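Local atomic coordinates of nicotinamide-nucleotide adenylyltransferase NadR family / Ribosylnicotinamide kinase (Lactococcus lactis subsp. cremoris, PDB entry 6GYF), a protein that probably phosphorylates nicotinamide riboside to NMN with its P-loop kinase domain and may also convert NMN to NAD in its adenylyltransferase domain. Residues 62-67 with 82-87; 178-183 with 254-259; 292-297 with 334-339. One frame throughout, in Å; residues are numbered along the deposited sequence. Where two conformers were deposited one is given.

Contact 1 (62-67 with 82-87); sequences PLEKRF and VSMLNE. With NMN (beta-nicotinamide ribose monophosphate), chain C.
Met-84, Phe-67 and Leu-63 carry the contact between the start of helix 63-73 and strand 80-86, and they illustrate how one methionine can serve two neighbours, its CG packing on both and its sulfur on the ring. The side chain of Met-84 leaves the strand toward the helix, and its CG lies 3.8 Å from CG of Leu-63 and 3.9 Å from CB of Phe-67, so that it fits between two side chains one helical turn apart. With chi2 near anti, the chain runs on straight from CG to SD before it bends at the sulfur. SD of Met-84 stands over one face of Phe-67, 4.3 Å from the ring centroid and 25° off the ring normal, a Met-aromatic contact. The two side chains meet at about a right angle.

The ring of Phe-67 reaches the strand because its CG is set anti to the backbone N (chi1 160°), which carries the ring past Met-84 toward Val-82. There CD1 of Phe-67 touches CG1 of Val-82 at 3.9 Å, while the carbonyl O of Val-82 lies at the ring edge, near its plane; that oxygen is also hydrogen-bonded by Arg-71. At the other end of the contact, CD2 of Leu-63 extends toward the backbone of Leu-85 and Asn-86, 4.1 Å from CA of Asn-86. No hydrogen bond crosses between the segments.

From the helix also comes Lys-65, whose NZ donates to O3P of NMN at 2.7 Å. The axes of helix segment 63-67 and strand segment 82-86 run nearly antiparallel, at 169°, as expected for the returning half of a beta-alpha-beta crossover: strand 43-50, helix 63-73 and strand 80-86 form such a unit in the five-stranded parallel sheet.

Contact 2 (178-183 with 254-259); sequences HFSKVV and GIVFLD. With NMN (beta-nicotinamide ribose monophosphate), chain C.
Two parallel strands side by side, 181-186 and 255-259, form part of the parallel sheet of the P-loop NTPase domain. Four backbone hydrogen bonds join them: Lys-181 N to Gly-254 O, Val-256 N to Lys-181 O, Val-183 N to Val-256 O (2.9 Å and almost straight, 175°), and Leu-258 N to Val-183 O.

Side chains pair on both faces. On one, Val-183 and Phe-257 lie alongside each other and point the same way, with CB of Val-183 3.6 Å from CD2 of the Phe-257 ring. On the other, CG1 of Val-182 meets CD1 of Leu-258 at 3.6 Å, and that same CD1 comes 3.3 Å from O7 of NMN.

Ser-180 comes right before strand 181-186. OG of Ser-180 gives a hydrogen bond of 3.1 Å to Lys-181 O from above the carbonyl plane, on the face opposite Val-256 N, and Asn-252 ND2 is its partner beyond the segments. An alanine here is likely to leave Asn-252 without that mate and Lys-181 O with one donor fewer. Two residues earlier, His-178 ND1 donates to O1P of NMN at 3.0 Å.

Strand 255-259 is an outermost strand of the sheet, and strand 296-299 flanks 181-186 on its far side. Helices 193-203 and 358-370 pack on the Phe-257 face, whereas helix 229-247 lies against Val-256 and Leu-258.

Contact 3 (292-297 with 334-339); sequences ERMDLI and FGLLDK. With NMN (beta-nicotinamide ribose monophosphate), chain C.
Lys-339 reaches back along 292-297 and shows how a lysine can run along a backbone, carbonyl by carbonyl, before its ammonium group bonds. CB and CG of Lys-339 both lie 3.8 Å from the carbonyl O of Asp-295. CD of Lys-339 then passes to the next carbonyl back, 3.1 Å from Met-294 O, and CE keeps the same distance from that oxygen. At the tip, NZ of Lys-339 donates to Met-294 O at 2.6 Å, arriving nearly along the C=O axis. The chain is extended beyond CG (chi2 172°), which gives it the length to span the two carbonyls.

The backbone of the same residue makes the second bond: Ile-297 N donates to Lys-339 O at 2.9 Å, with an angle of 166° at the hydrogen. Beside these polar links sits an apolar cluster, in which Leu-336 meets Met-294 through CD1 and CE (3.9 Å) and Ile-297 through CB and CD1 (4.0 Å), crossing each at about a right angle.

Segment 334-339 follows helix 320-333, which Gly-335 closes in a Schellman motif, and leads into strand 340-342. That strand lies beside 296-299 at the margin of the sheet, with strand 181-186 on the other side of 296-299, while Leu-336 also packs on Ile-263 of helix 262-272.

How the contacts relate
Read from the N terminus, the three contacts close in series, none enclosing or crossing another. Contact 1 closes the shortest loop, with 14 residues between its segments, in the N-terminal five-stranded sheet. Contact 2 then closes a 70-residue, largely helical span between two neighbouring strands of the second sheet, and contact 3 a 36-residue one at that sheet's other margin. Contacts 2 and 3 touch, because strands 181-186 and 296-299 are neighbours: Val-182 O lies 2.9 Å from Asp-295 N, and Arg-293 NH2 reaches Ser-180 O. Contact 1 stands apart, its centre about 26 Å from that of contact 2, yet all three meet NMN, which therefore bridges the two domains.

Contact 1 (62-67 with 82-87)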
# COMPACT_ATOMS: atom_id res chain seq x y z
N PRO A 62 7.13 2.30 -9.78
CA PRO A 62 8.25 2.35 -10.72
C PRO A 62 8.89 0.98 -10.85
O PRO A 62 8.59 0.04 -10.11
CB PRO A 62 9.21 3.36 -10.09
CG PRO A 62 8.82 3.43 -8.67
CD PRO A 62 7.35 3.19 -8.63
N LEU A 63 9.77 0.87 -11.84
CA LEU A 63 10.46 -0.38 -12.09
C LEU A 63 11.13 -0.93 -10.83
O LEU A 63 11.00 -2.12 -10.52
CB LEU A 63 11.48 -0.19 -13.20
CG LEU A 63 12.24 -1.46 -13.54
CD1 LEU A 63 11.30 -2.63 -13.92
CD2 LEU A 63 13.23 -1.16 -14.63
N GLU A 64 11.82 -0.08 -10.07
CA GLU A 64 12.54 -0.55 -8.88
C GLU A 64 11.59 -1.16 -7.87
O GLU A 64 11.79 -2.29 -7.41
CB GLU A 64 13.34 0.59 -8.24
CG GLU A 64 14.11 0.22 -6.95
CD GLU A 64 15.43 -0.50 -7.22
OE1 GLU A 64 15.89 -0.52 -8.39
OE2 GLU A 64 16.05 -1.01 -6.24
N LYS A 65 10.51 -0.44 -7.53
CA LYS A 65 9.55 -0.97 -6.57
C LYS A 65 8.91 -2.26 -7.08
O LYS A 65 8.73 -3.21 -6.31
CB LYS A 65 8.49 0.08 -6.25
CG LYS A 65 7.58 -0.28 -5.08
CD LYS A 65 6.58 0.85 -4.75
CE LYS A 65 6.96 1.60 -3.45
NZ LYS A 65 6.43 3.02 -3.38
N ARG A 66 8.57 -2.32 -8.37
CA ARG A 66 7.98 -3.54 -8.93
C ARG A 66 8.95 -4.71 -8.85
O ARG A 66 8.55 -5.84 -8.57
CB ARG A 66 7.53 -3.30 -10.36
CG ARG A 66 6.23 -2.52 -10.42
CD ARG A 66 5.75 -2.33 -11.84
NE ARG A 66 6.39 -1.16 -12.42
CZ ARG A 66 7.01 -1.16 -13.58
NH1 ARG A 66 7.05 -2.26 -14.31
NH2 ARG A 66 7.57 -0.04 -14.02
N PHE A 67 10.23 -4.45 -9.13
CA PHE A 67 11.26 -5.49 -9.05
C PHE A 67 11.42 -6.04 -7.63
O PHE A 67 11.56 -7.25 -7.44
CB PHE A 67 12.57 -4.92 -9.58
CG PHE A 67 13.79 -5.67 -9.15
CD1 PHE A 67 14.19 -6.82 -9.82
CD2 PHE A 67 14.59 -5.18 -8.12
CE1 PHE A 67 15.34 -7.48 -9.45
CE2 PHE A 67 15.75 -5.84 -7.73
CZ PHE A 67 16.13 -6.99 -8.39
N VAL A 82 14.01 -13.48 -10.35
CA VAL A 82 13.45 -12.22 -10.82
C VAL A 82 14.58 -11.30 -11.25
O VAL A 82 15.51 -11.06 -10.48
CB VAL A 82 12.62 -11.56 -9.71
CG1 VAL A 82 12.19 -10.16 -10.11
CG2 VAL A 82 11.42 -12.43 -9.33
N SER A 83 14.47 -10.71 -12.45
CA SER A 83 15.52 -9.84 -12.99
C SER A 83 14.93 -8.55 -13.54
O SER A 83 13.76 -8.48 -13.92
CB SER A 83 16.33 -10.52 -14.09
OG SER A 83 17.22 -11.47 -13.56
N MET A 84 15.76 -7.52 -13.57
CA MET A 84 15.38 -6.19 -14.02
C MET A 84 15.98 -5.96 -15.40
O MET A 84 17.17 -6.21 -15.61
CB MET A 84 15.89 -5.12 -13.05
CG MET A 84 14.88 -4.08 -12.63
SD MET A 84 15.61 -2.96 -11.43
CE MET A 84 16.83 -2.10 -12.45
N LEU A 85 15.14 -5.51 -16.34
CA LEU A 85 15.58 -5.07 -17.67
C LEU A 85 15.30 -3.57 -17.80
O LEU A 85 14.18 -3.16 -18.12
CB LEU A 85 14.88 -5.87 -18.76
CG LEU A 85 15.36 -5.65 -20.19
CD1 LEU A 85 16.86 -5.79 -20.28
CD2 LEU A 85 14.71 -6.68 -21.07
N ASN A 86 16.33 -2.76 -17.58
CA ASN A 86 16.20 -1.31 -17.51
C ASN A 86 16.15 -0.77 -18.93
O ASN A 86 17.16 -0.80 -19.64
CB ASN A 86 17.37 -0.73 -16.71
CG ASN A 86 17.11 0.69 -16.21
OD1 ASN A 86 16.79 1.59 -16.99
ND2 ASN A 86 17.27 0.89 -14.91
N GLU A 87 14.99 -0.29 -19.36
CA GLU A 87 14.80 0.18 -20.72
C GLU A 87 15.05 1.69 -20.88
O GLU A 87 14.62 2.27 -21.89
CB GLU A 87 13.40 -0.18 -21.23
CG GLU A 87 13.25 -1.64 -21.66
CD GLU A 87 11.79 -2.03 -21.90
OE1 GLU A 87 10.91 -1.34 -21.34
OE2 GLU A 87 11.52 -3.02 -22.64
O3P NMN C . 5.25 3.69 -1.09
P NMN C . 4.00 2.83 -1.09
O1P NMN C . 4.03 1.70 -2.09
O2P NMN C . 2.71 3.61 -1.06
O5R NMN C . 4.04 2.10 0.34
C5R NMN C . 3.36 2.66 1.46
C4R NMN C . 3.80 1.94 2.73
O4R NMN C . 3.55 2.78 3.87
C3R NMN C . 3.03 0.65 2.93
O3R NMN C . 3.95 -0.45 3.00
C2R NMN C . 2.23 0.82 4.22
O2R NMN C . 2.52 -0.19 5.20
C1R NMN C . 2.61 2.19 4.77
N1 NMN C . 1.42 3.04 4.85
C2 NMN C . 1.05 3.54 6.03
C3 NMN C . -0.08 4.35 6.14
C7 NMN C . -0.49 4.90 7.47
O7 NMN C . -1.42 5.69 7.53
N7 NMN C . 0.18 4.52 8.56
C4 NMN C . -0.83 4.63 5.01
C5 NMN C . -0.42 4.09 3.79
C6 NMN C . 0.71 3.29 3.74

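Contact 2 (178-183 with 254-259)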
# COMPACT_ATOMS: atom_id res chain seq x y z
N HIS A 178 0.21 -1.62 -1.58
CA HIS A 178 0.18 -0.35 -2.31
C HIS A 178 -1.20 0.11 -2.76
O HIS A 178 -1.41 1.32 -2.91
CB HIS A 178 1.06 -0.47 -3.56
CG HIS A 178 1.06 0.75 -4.42
ND1 HIS A 178 1.82 1.87 -4.14
CD2 HIS A 178 0.41 1.03 -5.57
CE1 HIS A 178 1.62 2.78 -5.07
NE2 HIS A 178 0.77 2.30 -5.95
N PHE A 179 -2.14 -0.80 -3.00
CA PHE A 179 -3.42 -0.44 -3.61
C PHE A 179 -4.54 -0.25 -2.60
O PHE A 179 -5.70 -0.05 -3.00
CB PHE A 179 -3.84 -1.51 -4.63
CG PHE A 179 -2.98 -1.54 -5.87
CD1 PHE A 179 -3.14 -0.59 -6.86
CD2 PHE A 179 -2.02 -2.53 -6.04
CE1 PHE A 179 -2.35 -0.63 -8.00
CE2 PHE A 179 -1.24 -2.56 -7.17
CZ PHE A 179 -1.40 -1.62 -8.15
N SER A 180 -4.25 -0.34 -1.30
CA SER A 180 -5.29 -0.25 -0.30
C SER A 180 -5.80 1.18 -0.14
O SER A 180 -5.02 2.13 -0.02
CB SER A 180 -4.78 -0.79 1.04
OG SER A 180 -5.83 -0.83 2.00
N LYS A 181 -7.13 1.32 -0.14
CA LYS A 181 -7.74 2.55 0.35
C LYS A 181 -7.54 2.65 1.87
O LYS A 181 -7.55 1.65 2.59
CB LYS A 181 -9.23 2.57 0.02
CG LYS A 181 -9.51 2.73 -1.43
CD LYS A 181 -9.49 4.18 -1.83
CE LYS A 181 -9.82 4.32 -3.29
NZ LYS A 181 -8.80 3.53 -4.04
N VAL A 182 -7.39 3.88 2.35
CA VAL A 182 -7.09 4.14 3.75
C VAL A 182 -8.06 5.20 4.26
O VAL A 182 -8.11 6.31 3.73
CB VAL A 182 -5.64 4.60 3.96
CG1 VAL A 182 -5.46 5.06 5.39
CG2 VAL A 182 -4.64 3.49 3.59
N VAL A 183 -8.82 4.86 5.29
CA VAL A 183 -9.65 5.81 6.01
C VAL A 183 -9.04 6.01 7.39
O VAL A 183 -8.72 5.04 8.08
CB VAL A 183 -11.10 5.31 6.13
CG1 VAL A 183 -11.97 6.38 6.81
CG2 VAL A 183 -11.65 4.90 4.75
N GLY A 254 -9.39 -4.42 0.70
CA GLY A 254 -9.29 -3.27 -0.18
C GLY A 254 -9.40 -1.94 0.54
O GLY A 254 -8.96 -0.90 0.03
N ILE A 255 -9.95 -1.97 1.75
CA ILE A 255 -10.16 -0.77 2.56
C ILE A 255 -9.78 -1.10 3.99
O ILE A 255 -10.25 -2.12 4.52
CB ILE A 255 -11.64 -0.30 2.51
CG1 ILE A 255 -12.09 -0.01 1.08
CG2 ILE A 255 -11.85 0.92 3.38
CD1 ILE A 255 -13.61 -0.05 0.91
N VAL A 256 -8.98 -0.23 4.62
CA VAL A 256 -8.68 -0.34 6.05
C VAL A 256 -9.03 0.98 6.71
O VAL A 256 -8.97 2.05 6.09
CB VAL A 256 -7.20 -0.71 6.40
CG1 VAL A 256 -6.74 -1.91 5.63
CG2 VAL A 256 -6.26 0.43 6.17
N PHE A 257 -9.31 0.90 8.01
CA PHE A 257 -9.67 2.03 8.85
C PHE A 257 -8.64 2.20 9.96
O PHE A 257 -8.28 1.23 10.64
CB PHE A 257 -11.05 1.83 9.46
CG PHE A 257 -12.15 1.76 8.46
CD1 PHE A 257 -12.48 0.55 7.86
CD2 PHE A 257 -12.89 2.88 8.13
CE1 PHE A 257 -13.53 0.48 6.93
CE2 PHE A 257 -13.92 2.81 7.21
CZ PHE A 257 -14.24 1.60 6.61
N LEU A 258 -8.19 3.42 10.16
CA LEU A 258 -7.10 3.70 11.08
C LEU A 258 -7.58 4.67 12.16
O LEU A 258 -8.10 5.75 11.83
CB LEU A 258 -5.90 4.27 10.32
CG LEU A 258 -5.32 3.39 9.19
CD1 LEU A 258 -4.12 4.06 8.62
CD2 LEU A 258 -4.93 2.00 9.71
N ASP A 259 -7.37 4.30 13.43
CA ASP A 259 -7.75 5.11 14.59
C ASP A 259 -6.59 6.05 14.94
O ASP A 259 -5.73 5.73 15.76
CB ASP A 259 -8.14 4.22 15.77
CG ASP A 259 -8.76 5.00 16.95
OD1 ASP A 259 -8.56 6.23 17.08
OD2 ASP A 259 -9.42 4.37 17.81
O3P NMN C . 5.25 3.69 -1.09
P NMN C . 4.00 2.83 -1.09
O1P NMN C . 4.03 1.70 -2.09
O2P NMN C . 2.71 3.61 -1.06
O5R NMN C . 4.04 2.10 0.34
C5R NMN C . 3.36 2.66 1.46
C4R NMN C . 3.80 1.94 2.73
O4R NMN C . 3.55 2.78 3.87
C3R NMN C . 3.03 0.65 2.93
O3R NMN C . 3.95 -0.45 3.00
C2R NMN C . 2.23 0.82 4.22
O2R NMN C . 2.52 -0.19 5.20
C1R NMN C . 2.61 2.19 4.77
N1 NMN C . 1.42 3.04 4.85
C2 NMN C . 1.05 3.54 6.03
C3 NMN C . -0.08 4.35 6.14
C7 NMN C . -0.49 4.90 7.47
O7 NMN C . -1.42 5.69 7.53
N7 NMN C . 0.18 4.52 8.56
C4 NMN C . -0.83 4.63 5.01
C5 NMN C . -0.42 4.09 3.79
C6 NMN C . 0.71 3.29 3.74

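Contact 3 (292-297 with 334-339)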
# COMPACT_ATOMS: atom_id res chain seq x y z
N GLU A 292 2.43 8.60 5.06
CA GLU A 292 1.05 8.20 5.35
C GLU A 292 0.18 8.44 4.13
O GLU A 292 -0.02 9.59 3.71
CB GLU A 292 0.49 8.95 6.55
CG GLU A 292 1.04 8.56 7.91
CD GLU A 292 0.25 9.22 9.02
OE1 GLU A 292 -0.74 9.90 8.68
OE2 GLU A 292 0.63 9.10 10.21
N ARG A 293 -0.33 7.36 3.56
CA ARG A 293 -1.27 7.43 2.46
C ARG A 293 -2.68 7.39 3.05
O ARG A 293 -3.08 6.38 3.63
CB ARG A 293 -1.04 6.26 1.51
CG ARG A 293 -1.21 6.49 0.01
CD ARG A 293 -2.41 5.70 -0.58
NE ARG A 293 -2.62 4.29 -0.16
CZ ARG A 293 -1.70 3.30 -0.16
NH1 ARG A 293 -0.43 3.52 -0.51
NH2 ARG A 293 -2.07 2.07 0.22
N MET A 294 -3.42 8.49 2.92
CA MET A 294 -4.80 8.56 3.39
C MET A 294 -5.70 8.96 2.22
O MET A 294 -5.37 9.88 1.46
CB MET A 294 -4.94 9.56 4.53
CG MET A 294 -4.15 9.17 5.76
SD MET A 294 -4.22 10.34 7.12
CE MET A 294 -3.39 11.77 6.43
N ASP A 295 -6.81 8.25 2.07
CA ASP A 295 -7.78 8.55 1.02
C ASP A 295 -8.98 9.31 1.55
O ASP A 295 -9.50 10.20 0.86
CB ASP A 295 -8.23 7.25 0.34
CG ASP A 295 -7.13 6.61 -0.51
OD1 ASP A 295 -6.82 7.14 -1.61
OD2 ASP A 295 -6.55 5.60 -0.08
N LEU A 296 -9.39 9.05 2.79
CA LEU A 296 -10.49 9.73 3.44
C LEU A 296 -10.12 9.93 4.90
O LEU A 296 -9.67 8.99 5.57
CB LEU A 296 -11.78 8.92 3.33
CG LEU A 296 -12.91 9.27 4.30
CD1 LEU A 296 -13.48 10.69 4.08
CD2 LEU A 296 -13.99 8.20 4.19
N ILE A 297 -10.33 11.14 5.39
CA ILE A 297 -10.06 11.51 6.76
C ILE A 297 -11.38 11.88 7.40
O ILE A 297 -12.01 12.87 7.01
CB ILE A 297 -9.07 12.68 6.85
CG1 ILE A 297 -7.72 12.28 6.25
CG2 ILE A 297 -8.95 13.14 8.28
CD1 ILE A 297 -6.77 13.46 6.07
N PHE A 334 -0.76 20.57 5.98
CA PHE A 334 -0.31 19.45 5.17
C PHE A 334 -1.15 19.26 3.93
O PHE A 334 -1.07 18.20 3.29
CB PHE A 334 -0.28 18.16 6.02
CG PHE A 334 0.77 18.17 7.13
CD1 PHE A 334 2.09 17.87 6.86
CD2 PHE A 334 0.42 18.50 8.43
CE1 PHE A 334 3.05 17.92 7.85
CE2 PHE A 334 1.38 18.54 9.43
CZ PHE A 334 2.69 18.26 9.14
N GLY A 335 -1.96 20.24 3.56
CA GLY A 335 -2.76 20.17 2.35
C GLY A 335 -3.62 18.92 2.26
O GLY A 335 -3.59 18.20 1.26
N LEU A 336 -4.36 18.62 3.31
CA LEU A 336 -5.18 17.43 3.34
C LEU A 336 -6.66 17.74 3.37
O LEU A 336 -7.47 16.80 3.42
CB LEU A 336 -4.80 16.59 4.56
CG LEU A 336 -3.42 15.97 4.49
CD1 LEU A 336 -3.04 15.61 5.87
CD2 LEU A 336 -3.45 14.73 3.61
N LEU A 337 -7.05 19.01 3.29
CA LEU A 337 -8.43 19.38 3.55
C LEU A 337 -9.40 18.76 2.57
O LEU A 337 -10.54 18.46 2.94
CB LEU A 337 -8.54 20.91 3.54
CG LEU A 337 -7.78 21.47 4.74
CD1 LEU A 337 -7.79 22.95 4.76
CD2 LEU A 337 -8.37 20.90 6.03
N ASP A 338 -8.98 18.54 1.32
CA ASP A 338 -9.89 17.97 0.32
C ASP A 338 -10.25 16.52 0.63
O ASP A 338 -11.24 16.02 0.09
CB ASP A 338 -9.27 18.08 -1.07
CG ASP A 338 -9.11 19.51 -1.53
OD1 ASP A 338 -9.77 20.40 -0.96
OD2 ASP A 338 -8.32 19.74 -2.47
N LYS A 339 -9.48 15.84 1.49
CA LYS A 339 -9.80 14.49 1.95
C LYS A 339 -10.59 14.49 3.25
O LYS A 339 -10.98 13.41 3.71
CB LYS A 339 -8.52 13.65 2.15
CG LYS A 339 -7.63 13.49 0.91
CD LYS A 339 -6.30 12.83 1.24
CE LYS A 339 -5.47 12.57 -0.02
NZ LYS A 339 -4.17 11.89 0.29
O3P NMN C . 5.25 3.69 -1.09
P NMN C . 4.00 2.83 -1.09
O1P NMN C . 4.03 1.70 -2.09
O2P NMN C . 2.71 3.61 -1.06
O5R NMN C . 4.04 2.10 0.34
C5R NMN C . 3.36 2.66 1.46
C4R NMN C . 3.80 1.94 2.73
O4R NMN C . 3.55 2.78 3.87
C3R NMN C . 3.03 0.65 2.93
O3R NMN C . 3.95 -0.45 3.00
C2R NMN C . 2.23 0.82 4.22
O2R NMN C . 2.52 -0.19 5.20
C1R NMN C . 2.61 2.19 4.77
N1 NMN C . 1.42 3.04 4.85
C2 NMN C . 1.05 3.54 6.03
C3 NMN C . -0.08 4.35 6.14
C7 NMN C . -0.49 4.90 7.47
O7 NMN C . -1.42 5.69 7.53
N7 NMN C . 0.18 4.52 8.56
C4 NMN C . -0.83 4.63 5.01
C5 NMN C . -0.42 4.09 3.79
C6 NMN C . 0.71 3.29 3.74